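Local coordinates for protein exopolyphosphatase (Cytophaga hutchinsonii, PDB 3MDQ) that probably hydrolyses inorganic polyphosphate, releasing orthophosphate from the chain end, as a member of the Ppx/GppA phosphatase family within the actin-like ATPase clan, at residues 81-86 / 163-168; 214-219 / 267-272; 220-223 / 228-231; 223-228 / 241-246. One frame throughout, in Å; residues are numbered along the deposited sequence.

Contact 1 (81-86 / 163-168); sequences GTSAVR and GQRLID
Ser83 and Arg165 meet through a single polar bond, in which Arg165 NH2 donates to Ser83 OG at 3.3 Å. The N-H...O angle is nearly straight (170°) but the bond is weak for its length, and the placing of the hydroxyl is itself somewhat doubtful. The serine oxygen lies at the edge of the guanidinium, in its plane. Arg165 gets there by holding CG beside its own backbone N (chi1 -63°) and running extended from CG to NE, which carries the charge well clear of its helix.

The stronger polar partners lie around the pair. NE donates to the carbonyl of Gly141, while NH2 forms a salt bridge with Glu160 and a hydrogen bond with Ser87. Glu160 also takes NH2 of Arg86, whose guanidinium lies flat with Ser83 N 3.5 Å above its centre; the carboxylate thus sits between two arginines, with Arg86 NE and Arg165 NH2 6.7 Å apart. With an alanine in place of Arg165, Glu160 would probably lose one of its two positive mates and Ser83 its link to helix 163-169. A sulfate, probably from the crystallisation liquor, lies close to the Ser83 side chain, and Thr82 OG1 makes a weak bond to a sulfate.

Helix 83-87 follows strand 76-81 of the five-stranded sheet, and Val85 and Arg86 rest on Val108 of strand 106-108. On the other side of the contact, helix 163-169 follows strand 153-159 of the six-stranded sheet, and Leu166 packs it against helices 178-191 and 267-286.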
loop_
_atom_site.group_PDB
_atom_site.type_symbol
_atom_site.label_atom_id
_atom_site.label_comp_id
_atom_site.label_asym_id
_atom_site.label_seq_id
_atom_site.Cartn_x
_atom_site.Cartn_y
_atom_site.Cartn_z
ATOM N N GLY A 81 -0.244 0.566 -12.993
ATOM C CA GLY A 81 -1.364 1.393 -12.550
ATOM C C GLY A 81 -2.343 0.500 -11.793
ATOM O O GLY A 81 -2.725 -0.554 -12.293
ATOM N N THR A 82 -2.779 0.942 -10.613
ATOM C CA THR A 82 -3.632 0.109 -9.742
ATOM C C THR A 82 -4.994 0.800 -9.494
ATOM O O THR A 82 -5.613 1.230 -10.471
ATOM C CB THR A 82 -2.901 -0.246 -8.467
ATOM O OG1 THR A 82 -2.401 0.947 -7.814
ATOM C CG2 THR A 82 -1.745 -1.258 -8.811
ATOM N N SER A 83 -5.516 0.829 -8.264
ATOM C CA SER A 83 -6.936 1.175 -8.034
ATOM C C SER A 83 -7.417 2.468 -8.747
ATOM O O SER A 83 -8.438 2.455 -9.435
ATOM C CB SER A 83 -7.175 1.329 -6.541
ATOM O OG SER A 83 -8.534 1.641 -6.295
ATOM N N ALA A 84 -6.771 3.594 -8.511
ATOM C CA ALA A 84 -7.270 4.840 -9.086
ATOM C C ALA A 84 -7.199 4.814 -10.624
ATOM O O ALA A 84 -8.051 5.358 -11.308
ATOM C CB ALA A 84 -6.518 6.052 -8.558
ATOM N N VAL A 85 -6.188 4.162 -11.164
ATOM C CA VAL A 85 -6.031 4.076 -12.620
ATOM C C VAL A 85 -7.077 3.136 -13.203
ATOM O O VAL A 85 -7.875 3.507 -14.096
ATOM C CB VAL A 85 -4.624 3.630 -13.000
ATOM C CG1 VAL A 85 -4.499 3.422 -14.522
ATOM C CG2 VAL A 85 -3.545 4.630 -12.513
ATOM N N ARG A 86 -7.201 1.929 -12.680
ATOM C CA ARG A 86 -8.163 0.995 -13.260
ATOM C C ARG A 86 -9.642 1.426 -13.073
ATOM O O ARG A 86 -10.486 1.071 -13.901
ATOM C CB ARG A 86 -7.932 -0.441 -12.761
ATOM C CG ARG A 86 -8.251 -0.688 -11.358
ATOM C CD ARG A 86 -7.880 -2.143 -10.934
ATOM N NE ARG A 86 -7.956 -2.224 -9.495
ATOM C CZ ARG A 86 -6.948 -2.445 -8.660
ATOM N NH1 ARG A 86 -5.740 -2.717 -9.089
ATOM N NH2 ARG A 86 -7.170 -2.399 -7.350
ATOM N N GLY A 163 -8.315 4.245 1.706
ATOM C CA GLY A 163 -8.666 5.336 2.619
ATOM C C GLY A 163 -9.224 6.564 1.966
ATOM O O GLY A 163 -10.051 7.222 2.565
ATOM N N GLN A 164 -8.742 6.911 0.777
ATOM C CA GLN A 164 -9.310 8.081 0.073
ATOM C C GLN A 164 -10.779 7.844 -0.246
ATOM O O GLN A 164 -11.606 8.758 -0.114
ATOM C CB GLN A 164 -8.507 8.385 -1.208
ATOM C CG GLN A 164 -9.005 9.608 -2.002
ATOM C CD GLN A 164 -8.662 10.898 -1.291
ATOM O OE1 GLN A 164 -7.495 11.289 -1.274
ATOM N NE2 GLN A 164 -9.647 11.528 -0.653
ATOM N N ARG A 165 -11.118 6.624 -0.668
ATOM C CA ARG A 165 -12.524 6.301 -0.917
ATOM C C ARG A 165 -13.344 6.391 0.347
ATOM O O ARG A 165 -14.435 6.939 0.312
ATOM C CB ARG A 165 -12.680 4.896 -1.502
ATOM C CG ARG A 165 -12.030 4.696 -2.850
ATOM C CD ARG A 165 -12.388 3.259 -3.341
ATOM N NE ARG A 165 -11.746 2.930 -4.595
ATOM C CZ ARG A 165 -12.297 3.114 -5.799
ATOM N NH1 ARG A 165 -13.492 3.677 -5.916
ATOM N NH2 ARG A 165 -11.637 2.740 -6.878
ATOM N N LEU A 166 -12.831 5.872 1.456
ATOM C CA LEU A 166 -13.575 5.848 2.713
ATOM C C LEU A 166 -13.870 7.257 3.190
ATOM O O LEU A 166 -15.030 7.542 3.536
ATOM C CB LEU A 166 -12.828 5.091 3.791
ATOM C CG LEU A 166 -12.626 3.590 3.530
ATOM C CD1 LEU A 166 -11.856 2.972 4.681
ATOM C CD2 LEU A 166 -13.946 2.846 3.227
ATOM N N ILE A 167 -12.879 8.165 3.186
ATOM C CA ILE A 167 -13.098 9.502 3.720
ATOM C C ILE A 167 -13.932 10.370 2.758
ATOM O O ILE A 167 -14.498 11.387 3.174
ATOM C CB ILE A 167 -11.809 10.238 4.123
ATOM C CG1 ILE A 167 -10.898 10.531 2.930
ATOM C CG2 ILE A 167 -11.059 9.431 5.214
ATOM C CD1 ILE A 167 -9.656 11.227 3.287
ATOM N N ASP A 168 -14.011 10.003 1.482
ATOM C CA ASP A 168 -14.835 10.749 0.536
ATOM C C ASP A 168 -16.254 10.268 0.503
ATOM O O ASP A 168 -17.163 11.065 0.238
ATOM C CB ASP A 168 -14.243 10.651 -0.882
ATOM C CG ASP A 168 -13.000 11.482 -1.049
ATOM O OD1 ASP A 168 -12.601 12.225 -0.125
ATOM O OD2 ASP A 168 -12.438 11.413 -2.164
#

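Contact 2 (214-219 / 267-272); sequences FDTLAE and ELRADM. With SO4 (sulfate ion), chain E; SO4 (sulfate ion), chain F.
An anion-binding pocket brings Thr216 of helix 212-225 to Arg269, at the start of helix 267-286. The two side chains slide past each other in opposite directions, and Arg269 NH1 donates to Thr216 OG1 at 2.8 Å. That oxygen stands 21° out of the guanidinium plane. A weak bond also links the same hydroxyl to the carbonyl of Gly212, one turn back in its own helix.

Two sulfates, probably from the crystallisation liquor, occupy other parts of the guanidinium rim. The sulfate of chain E is gripped by a fork: Arg269 NE reaches its O3 at 2.8 Å and Arg269 NH2 its O4 at 2.9 Å, the latter nearly straight (166°). The sulfate of chain F puts O1 in the guanidinium plane, 3.0 Å from Arg269 NH2, with a weak second bond from NH1. A bend at chi3 (-57°) turns the group out of the line of its chain, and bonds spread over all three nitrogens hold its rotation. Thr15 and Asn14 complete one sulfate site, Lys35 the other.

Asp215 borders the pocket, its OD2 lying 2.5 Å from O3 of the chain F sulfate. Two tetrahedral anions side by side on one arginine are consistent with a site for two phosphate groups of a polyphosphate chain, too far apart to be directly linked, in a cleft like that between the two lobes of the actin-like ATPase fold.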
loop_
_atom_site.group_PDB
_atom_site.type_symbol
_atom_site.label_atom_id
_atom_site.label_comp_id
_atom_site.label_asym_id
_atom_site.label_seq_id
_atom_site.Cartn_x
_atom_site.Cartn_y
_atom_site.Cartn_z
ATOM N N PHE A 214 1.085 1.190 7.440
ATOM C CA PHE A 214 1.856 0.324 8.310
ATOM C C PHE A 214 3.289 0.824 8.530
ATOM O O PHE A 214 3.804 0.722 9.635
ATOM C CB PHE A 214 1.816 -1.105 7.767
ATOM C CG PHE A 214 0.525 -1.832 8.044
ATOM C CD1 PHE A 214 0.268 -2.364 9.298
ATOM C CD2 PHE A 214 -0.426 -2.030 7.030
ATOM C CE1 PHE A 214 -0.903 -3.026 9.552
ATOM C CE2 PHE A 214 -1.593 -2.717 7.268
ATOM C CZ PHE A 214 -1.850 -3.225 8.522
ATOM N N ASP A 215 3.916 1.401 7.513
ATOM C CA ASP A 215 5.259 1.970 7.667
ATOM C C ASP A 215 5.213 3.090 8.686
ATOM O O ASP A 215 6.076 3.185 9.563
ATOM C CB ASP A 215 5.806 2.540 6.349
ATOM C CG ASP A 215 6.082 1.493 5.300
ATOM O OD1 ASP A 215 6.203 0.310 5.622
ATOM O OD2 ASP A 215 6.222 1.892 4.096
ATOM N N THR A 216 4.170 3.935 8.598
ATOM C CA THR A 216 4.030 5.034 9.566
ATOM C C THR A 216 3.809 4.534 11.001
ATOM O O THR A 216 4.382 5.086 11.962
ATOM C CB THR A 216 2.950 6.045 9.119
ATOM O OG1 THR A 216 3.461 6.774 7.992
ATOM C CG2 THR A 216 2.602 7.052 10.232
ATOM N N LEU A 217 3.016 3.474 11.178
ATOM C CA LEU A 217 2.801 2.917 12.502
ATOM C C LEU A 217 4.130 2.421 13.078
ATOM O O LEU A 217 4.434 2.663 14.249
ATOM C CB LEU A 217 1.760 1.793 12.519
ATOM C CG LEU A 217 0.342 2.222 12.082
ATOM C CD1 LEU A 217 -0.558 0.987 11.978
ATOM C CD2 LEU A 217 -0.192 3.291 13.083
ATOM N N ALA A 218 4.907 1.724 12.257
ATOM C CA ALA A 218 6.207 1.275 12.690
ATOM C C ALA A 218 7.096 2.452 13.095
ATOM O O ALA A 218 7.731 2.425 14.157
ATOM C CB ALA A 218 6.876 0.427 11.615
ATOM N N GLU A 219 7.155 3.480 12.254
ATOM C CA GLU A 219 8.009 4.619 12.536
ATOM C C GLU A 219 7.582 5.336 13.817
ATOM O O GLU A 219 8.425 5.723 14.604
ATOM C CB GLU A 219 8.056 5.586 11.345
ATOM C CG GLU A 219 8.859 5.044 10.157
ATOM C CD GLU A 219 8.812 5.940 8.913
ATOM O OE1 GLU A 219 8.029 6.903 8.874
ATOM O OE2 GLU A 219 9.567 5.663 7.962
ATOM N N GLU A 267 0.529 14.505 4.078
ATOM C CA GLU A 267 -0.853 15.022 4.128
ATOM C C GLU A 267 -1.936 14.005 3.749
ATOM O O GLU A 267 -2.926 13.830 4.468
ATOM C CB GLU A 267 -1.021 16.258 3.248
ATOM C CG GLU A 267 -2.316 17.060 3.590
ATOM C CD GLU A 267 -3.540 16.736 2.730
ATOM O OE1 GLU A 267 -3.382 16.077 1.681
ATOM O OE2 GLU A 267 -4.678 17.169 3.092
ATOM N N LEU A 268 -1.774 13.299 2.636
ATOM C CA LEU A 268 -2.834 12.388 2.212
ATOM C C LEU A 268 -2.989 11.214 3.170
ATOM O O LEU A 268 -4.097 10.729 3.412
ATOM C CB LEU A 268 -2.589 11.885 0.777
ATOM C CG LEU A 268 -2.779 12.969 -0.298
ATOM C CD1 LEU A 268 -2.225 12.450 -1.641
ATOM C CD2 LEU A 268 -4.240 13.409 -0.457
ATOM N N ARG A 269 -1.886 10.782 3.746
ATOM C CA ARG A 269 -1.955 9.740 4.779
ATOM C C ARG A 269 -2.571 10.274 6.082
ATOM O O ARG A 269 -3.419 9.606 6.664
ATOM C CB ARG A 269 -0.603 9.128 5.005
ATOM C CG ARG A 269 -0.651 7.804 5.831
ATOM C CD ARG A 269 0.746 7.248 5.974
ATOM N NE ARG A 269 1.290 7.056 4.646
ATOM C CZ ARG A 269 2.567 7.134 4.310
ATOM N NH1 ARG A 269 3.534 7.360 5.205
ATOM N NH2 ARG A 269 2.889 6.958 3.045
ATOM N N ALA A 270 -2.208 11.468 6.514
ATOM C CA ALA A 270 -2.881 12.090 7.659
ATOM C C ALA A 270 -4.390 12.110 7.474
ATOM O O ALA A 270 -5.137 11.863 8.427
ATOM C CB ALA A 270 -2.360 13.509 7.896
ATOM N N ASP A 271 -4.843 12.379 6.261
ATOM C CA ASP A 271 -6.270 12.433 6.009
ATOM C C ASP A 271 -6.994 11.102 6.206
ATOM O O ASP A 271 -8.131 11.095 6.699
ATOM C CB ASP A 271 -6.566 12.912 4.611
ATOM C CG ASP A 271 -6.150 14.344 4.365
ATOM O OD1 ASP A 271 -5.993 15.106 5.339
ATOM O OD2 ASP A 271 -5.978 14.673 3.156
HETATM N N MSE A 272 -6.361 9.993 5.824
HETATM C CA MSE A 272 -7.032 8.692 5.844
HETATM C C MSE A 272 -6.596 7.736 6.962
HETATM O O MSE A 272 -7.218 6.678 7.136
HETATM C CB MSE A 272 -6.827 7.990 4.507
HETATM C CG MSE A 272 -5.404 7.711 4.194
HETATM SE SE MSE A 272 -5.391 6.457 2.727
HETATM C CE MSE A 272 -5.143 4.807 3.769
HETATM S S SO4 E . -0.330 6.472 1.338
HETATM O O1 SO4 E . -1.092 7.735 1.605
HETATM O O2 SO4 E . -0.963 5.530 0.451
HETATM O O3 SO4 E . -0.217 5.743 2.642
HETATM O O4 SO4 E . 1.025 6.735 0.824
HETATM S S SO4 F . 6.214 5.138 2.650
HETATM O O1 SO4 F . 5.832 6.536 2.879
HETATM O O2 SO4 F . 5.310 4.566 1.659
HETATM O O3 SO4 F . 6.103 4.423 3.916
HETATM O O4 SO4 F . 7.592 5.072 2.150
#

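Contact 3 (220-223 / 228-231); sequences MNIQ and KIAL
Ile222, on the last turns of helix 212-225, packs against Ile229 and Leu231 of the returning chain, which a Schellman motif at the helix end has turned back toward strand 236-240. The contact is apolar: a helix side laid on a short extended piece, with CA atoms of Ile222 and Ile229 6.8 Å apart.

Ile222 carries the larger share of the buried surface and uses both of its branches. CG1 sits beside the backbone N and CG2 opposite that N (chi1 -74°), and the longer branch runs on extended to CD1. Ile222 CD1 is the leading atom; it comes 3.8 Å from Ile229 CG2 and 4.0 Å from Ile229 CB. The shorter branch, Ile222 CG2, rests instead near the backbone carbonyl, 3.8 Å from Ile229 O.

Ile229 has the same first torsion as Ile222 to within a few degrees, yet the two side chains cross at about a right angle, so that its CG2 branch receives the tip of Ile222 while CG1 is carried elsewhere. The bond to CB at Ala230 turns away from the helix, and the next residue, Leu231, faces it again.

All three apolar side chains also touch Tyr237 of strand 236-240, which joins helix, loop and strand into one small cluster. Leu231 reaches further back along the helix as well, to Ala218 and Glu219. The Leu231 chi1 of -150° is swung some thirty degrees from fully anti, and Leu231 CD1 ends 4.1 Å from Ile222 CD1.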
loop_
_atom_site.group_PDB
_atom_site.type_symbol
_atom_site.label_atom_id
_atom_site.label_comp_id
_atom_site.label_asym_id
_atom_site.label_seq_id
_atom_site.Cartn_x
_atom_site.Cartn_y
_atom_site.Cartn_z
HETATM N N MSE A 220 6.271 5.462 14.042
HETATM C CA MSE A 220 5.750 6.071 15.279
HETATM C C MSE A 220 6.160 5.252 16.481
HETATM O O MSE A 220 6.511 5.799 17.504
HETATM C CB MSE A 220 4.224 6.199 15.237
HETATM C CG MSE A 220 3.726 7.248 14.310
HETATM SE SE MSE A 220 1.834 7.328 14.064
HETATM C CE MSE A 220 1.397 8.138 15.770
ATOM N N ASN A 221 6.119 3.924 16.363
ATOM C CA ASN A 221 6.439 3.078 17.482
ATOM C C ASN A 221 7.927 3.126 17.816
ATOM O O ASN A 221 8.321 3.070 18.982
ATOM C CB ASN A 221 6.038 1.646 17.205
ATOM C CG ASN A 221 5.796 0.854 18.490
ATOM O OD1 ASN A 221 5.026 1.295 19.353
ATOM N ND2 ASN A 221 6.490 -0.284 18.630
ATOM N N ILE A 222 8.738 3.190 16.775
ATOM C CA ILE A 222 10.184 3.337 16.929
ATOM C C ILE A 222 10.508 4.613 17.703
ATOM O O ILE A 222 11.290 4.606 18.643
ATOM C CB ILE A 222 10.873 3.288 15.550
ATOM C CG1 ILE A 222 10.868 1.849 15.015
ATOM C CG2 ILE A 222 12.310 3.847 15.589
ATOM C CD1 ILE A 222 11.121 1.793 13.503
ATOM N N GLN A 223 9.859 5.696 17.319
ATOM C CA GLN A 223 10.079 6.982 17.982
ATOM C C GLN A 223 9.590 6.919 19.417
ATOM O O GLN A 223 10.290 7.371 20.328
ATOM C CB GLN A 223 9.386 8.112 17.219
ATOM C CG GLN A 223 9.733 9.529 17.685
ATOM C CD GLN A 223 11.253 9.795 17.747
ATOM O OE1 GLN A 223 11.929 9.947 16.722
ATOM N NE2 GLN A 223 11.787 9.854 18.969
ATOM N N LYS A 228 16.794 2.661 18.185
ATOM C CA LYS A 228 17.715 3.184 17.151
ATOM C C LYS A 228 17.572 2.304 15.912
ATOM O O LYS A 228 18.468 1.530 15.602
ATOM C CB LYS A 228 19.172 3.210 17.644
ATOM N N ILE A 229 16.432 2.405 15.229
ATOM C CA ILE A 229 16.099 1.522 14.109
ATOM C C ILE A 229 15.773 2.342 12.871
ATOM O O ILE A 229 14.813 3.134 12.859
ATOM C CB ILE A 229 14.869 0.626 14.412
ATOM C CG1 ILE A 229 15.171 -0.394 15.510
ATOM C CG2 ILE A 229 14.393 -0.077 13.139
ATOM C CD1 ILE A 229 13.978 -1.297 15.854
ATOM N N ALA A 230 16.574 2.142 11.826
ATOM C CA ALA A 230 16.260 2.632 10.486
ATOM C C ALA A 230 15.434 1.572 9.745
ATOM O O ALA A 230 15.930 0.518 9.349
ATOM C CB ALA A 230 17.533 2.948 9.717
ATOM N N LEU A 231 14.164 1.868 9.551
ATOM C CA LEU A 231 13.270 0.959 8.854
ATOM C C LEU A 231 13.753 0.672 7.420
ATOM O O LEU A 231 13.539 -0.411 6.905
ATOM C CB LEU A 231 11.863 1.550 8.885
ATOM C CG LEU A 231 10.658 0.634 8.873
ATOM C CD1 LEU A 231 10.739 -0.381 10.010
ATOM C CD2 LEU A 231 9.397 1.489 8.892
#

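Contact 4 (223-228 / 241-246); sequences QHHREK and LPDFNR
His225 and Asp243 approach from opposite directions, and His225 NE2 donates to Asp243 OD2 at 2.6 Å with an angle of 152°. A weak second branch runs from His225 NE2 to Asp243 OD1 at 3.0 Å. The carboxylate lies at the imidazole edge, the two planes 39° apart; OD2 lies close to the ring plane and is met on its syn side, but from a position tilted out of the carboxylate plane. His225 is modelled in two positions, so this bond describes one of them, and the residue also touches a crystal neighbour.

Asp243 OD1 has a second partner, Arg246 NH1, in a salt bridge of 3.1 Å within helix 241-253. Asn221 of helix 212-225 ties both, giving its amide N-H to Asp243 and its oxygen to Arg246 NH2.

Farther out, the Arg246 guanidinium lies flat on His224, centres 3.6 Å apart and planes at 4°, with CZ 3.4 Å from His224 ND1. A bend in the Arg246 chain brings the group over the ring, and Arg246 CD adds a CH-pi contact, 3.8 Å from the centroid of the His224 ring. With a leucine instead of Arg246, Asp243 would probably lose its salt bridge and the face of His224 its flat cover.

A cation on one imidazole and a carboxylate at the other would be expected to act oppositely on the two histidines, disfavouring protonation of His224 and promoting that of His225.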
loop_
_atom_site.group_PDB
_atom_site.type_symbol
_atom_site.label_atom_id
_atom_site.label_comp_id
_atom_site.label_asym_id
_atom_site.label_seq_id
_atom_site.Cartn_x
_atom_site.Cartn_y
_atom_site.Cartn_z
ATOM N N GLN A 223 9.859 5.696 17.319
ATOM C CA GLN A 223 10.079 6.982 17.982
ATOM C C GLN A 223 9.590 6.919 19.417
ATOM O O GLN A 223 10.290 7.371 20.328
ATOM C CB GLN A 223 9.386 8.112 17.219
ATOM C CG GLN A 223 9.733 9.529 17.685
ATOM C CD GLN A 223 11.253 9.795 17.747
ATOM O OE1 GLN A 223 11.929 9.947 16.722
ATOM N NE2 GLN A 223 11.787 9.854 18.969
ATOM N N HIS A 224 8.426 6.320 19.648
ATOM C CA HIS A 224 7.892 6.238 21.000
ATOM C C HIS A 224 8.795 5.443 21.934
ATOM O O HIS A 224 8.952 5.822 23.097
ATOM C CB HIS A 224 6.490 5.627 20.986
ATOM C CG HIS A 224 5.867 5.540 22.340
ATOM N ND1 HIS A 224 5.843 4.372 23.063
ATOM C CD2 HIS A 224 5.265 6.476 23.105
ATOM C CE1 HIS A 224 5.249 4.592 24.222
ATOM N NE2 HIS A 224 4.876 5.856 24.264
ATOM N N HIS A 225 9.378 4.351 21.445
ATOM C CA HIS A 225 10.267 3.521 22.258
ATOM C C HIS A 225 11.738 3.957 22.196
ATOM O O HIS A 225 12.592 3.315 22.818
ATOM C CB HIS A 225 10.161 2.054 21.860
ATOM C CG HIS A 225 8.857 1.426 22.228
ATOM N ND1 HIS A 225 8.277 1.596 23.474
ATOM C CD2 HIS A 225 8.032 0.608 21.525
ATOM C CE1 HIS A 225 7.136 0.928 23.509
ATOM N NE2 HIS A 225 6.967 0.318 22.343
ATOM N N ARG A 226 12.026 5.034 21.476
ATOM C CA ARG A 226 13.404 5.498 21.274
ATOM C C ARG A 226 14.316 4.359 20.805
ATOM O O ARG A 226 15.413 4.174 21.316
ATOM C CB ARG A 226 13.932 6.146 22.563
ATOM C CG ARG A 226 12.979 7.228 23.097
ATOM N N GLU A 227 13.831 3.583 19.844
ATOM C CA GLU A 227 14.584 2.504 19.260
ATOM C C GLU A 227 15.550 3.124 18.233
ATOM O O GLU A 227 15.198 4.061 17.528
ATOM C CB GLU A 227 13.625 1.466 18.629
ATOM C CG GLU A 227 12.813 0.665 19.682
ATOM C CD GLU A 227 11.503 -0.014 19.164
ATOM O OE1 GLU A 227 11.139 0.120 18.013
ATOM O OE2 GLU A 227 10.778 -0.681 19.936
ATOM N N LYS A 228 16.794 2.661 18.185
ATOM C CA LYS A 228 17.715 3.184 17.151
ATOM C C LYS A 228 17.572 2.304 15.912
ATOM O O LYS A 228 18.468 1.530 15.602
ATOM C CB LYS A 228 19.172 3.210 17.644
ATOM N N LEU A 241 0.685 -6.132 19.969
ATOM C CA LEU A 241 -0.721 -5.652 20.085
ATOM C C LEU A 241 -0.882 -4.495 21.075
ATOM O O LEU A 241 -1.603 -3.536 20.766
ATOM C CB LEU A 241 -1.701 -6.757 20.371
ATOM C CG LEU A 241 -1.728 -7.751 19.228
ATOM C CD1 LEU A 241 -2.805 -8.790 19.498
ATOM C CD2 LEU A 241 -1.914 -7.171 17.820
ATOM N N PRO A 242 -0.220 -4.543 22.234
ATOM C CA PRO A 242 -0.266 -3.336 23.083
ATOM C C PRO A 242 0.232 -2.067 22.408
ATOM O O PRO A 242 -0.344 -0.977 22.604
ATOM C CB PRO A 242 0.585 -3.717 24.277
ATOM C CG PRO A 242 0.401 -5.157 24.389
ATOM C CD PRO A 242 0.391 -5.675 22.956
ATOM N N ASP A 243 1.308 -2.174 21.618
ATOM C CA ASP A 243 1.794 -1.028 20.895
ATOM C C ASP A 243 0.779 -0.550 19.843
ATOM O O ASP A 243 0.549 0.650 19.708
ATOM C CB ASP A 243 3.194 -1.290 20.335
ATOM C CG ASP A 243 4.315 -1.100 21.413
ATOM O OD1 ASP A 243 4.079 -0.568 22.531
ATOM O OD2 ASP A 243 5.453 -1.390 21.150
ATOM N N PHE A 244 0.159 -1.488 19.136
ATOM C CA PHE A 244 -0.892 -1.150 18.174
ATOM C C PHE A 244 -2.032 -0.451 18.886
ATOM O O PHE A 244 -2.554 0.575 18.401
ATOM C CB PHE A 244 -1.459 -2.378 17.433
ATOM C CG PHE A 244 -2.603 -2.020 16.553
ATOM C CD1 PHE A 244 -2.383 -1.323 15.374
ATOM C CD2 PHE A 244 -3.900 -2.274 16.963
ATOM C CE1 PHE A 244 -3.453 -0.958 14.579
ATOM C CE2 PHE A 244 -4.978 -1.868 16.173
ATOM C CZ PHE A 244 -4.733 -1.217 15.005
ATOM N N ASN A 245 -2.448 -0.976 20.020
ATOM C CA ASN A 245 -3.580 -0.330 20.702
ATOM C C ASN A 245 -3.256 1.065 21.249
ATOM O O ASN A 245 -4.136 1.932 21.295
ATOM C CB ASN A 245 -4.169 -1.273 21.747
ATOM C CG ASN A 245 -5.004 -2.390 21.117
ATOM O OD1 ASN A 245 -5.865 -2.155 20.228
ATOM N ND2 ASN A 245 -4.770 -3.607 21.573
ATOM N N ARG A 246 -2.009 1.320 21.634
ATOM C CA ARG A 246 -1.604 2.674 21.996
ATOM C C ARG A 246 -1.702 3.608 20.800
ATOM O O ARG A 246 -2.246 4.726 20.916
ATOM C CB ARG A 246 -0.171 2.710 22.550
ATOM C CG ARG A 246 0.257 4.076 23.116
ATOM C CD ARG A 246 1.778 4.202 23.258
ATOM N NE ARG A 246 2.442 4.433 21.967
ATOM C CZ ARG A 246 3.118 3.521 21.260
ATOM N NH1 ARG A 246 3.295 2.276 21.688
ATOM N NH2 ARG A 246 3.658 3.878 20.108
#

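In the fold
From the N terminus, contact 1 closes the first long loop, between the end of strand 76-81 and helix 163-169, and so bridges the five-stranded and six-stranded sheets. Contact 2 follows in series, joining helix 212-225 to helix 267-286; Ile167 of contact 1 packs on the Asp271 backbone of contact 2, their centres about 16 Å apart. Contacts 3 and 4 are both nested inside the loop that contact 2 closes. They share Gln223 and Lys228, and a probable hydrogen bond joins Ile222 O to Glu227 N. Contact 3 folds the chain back along helix 212-225, and contact 4 ties that helix's end to helix 241-253, across the chain's centre from contact 1.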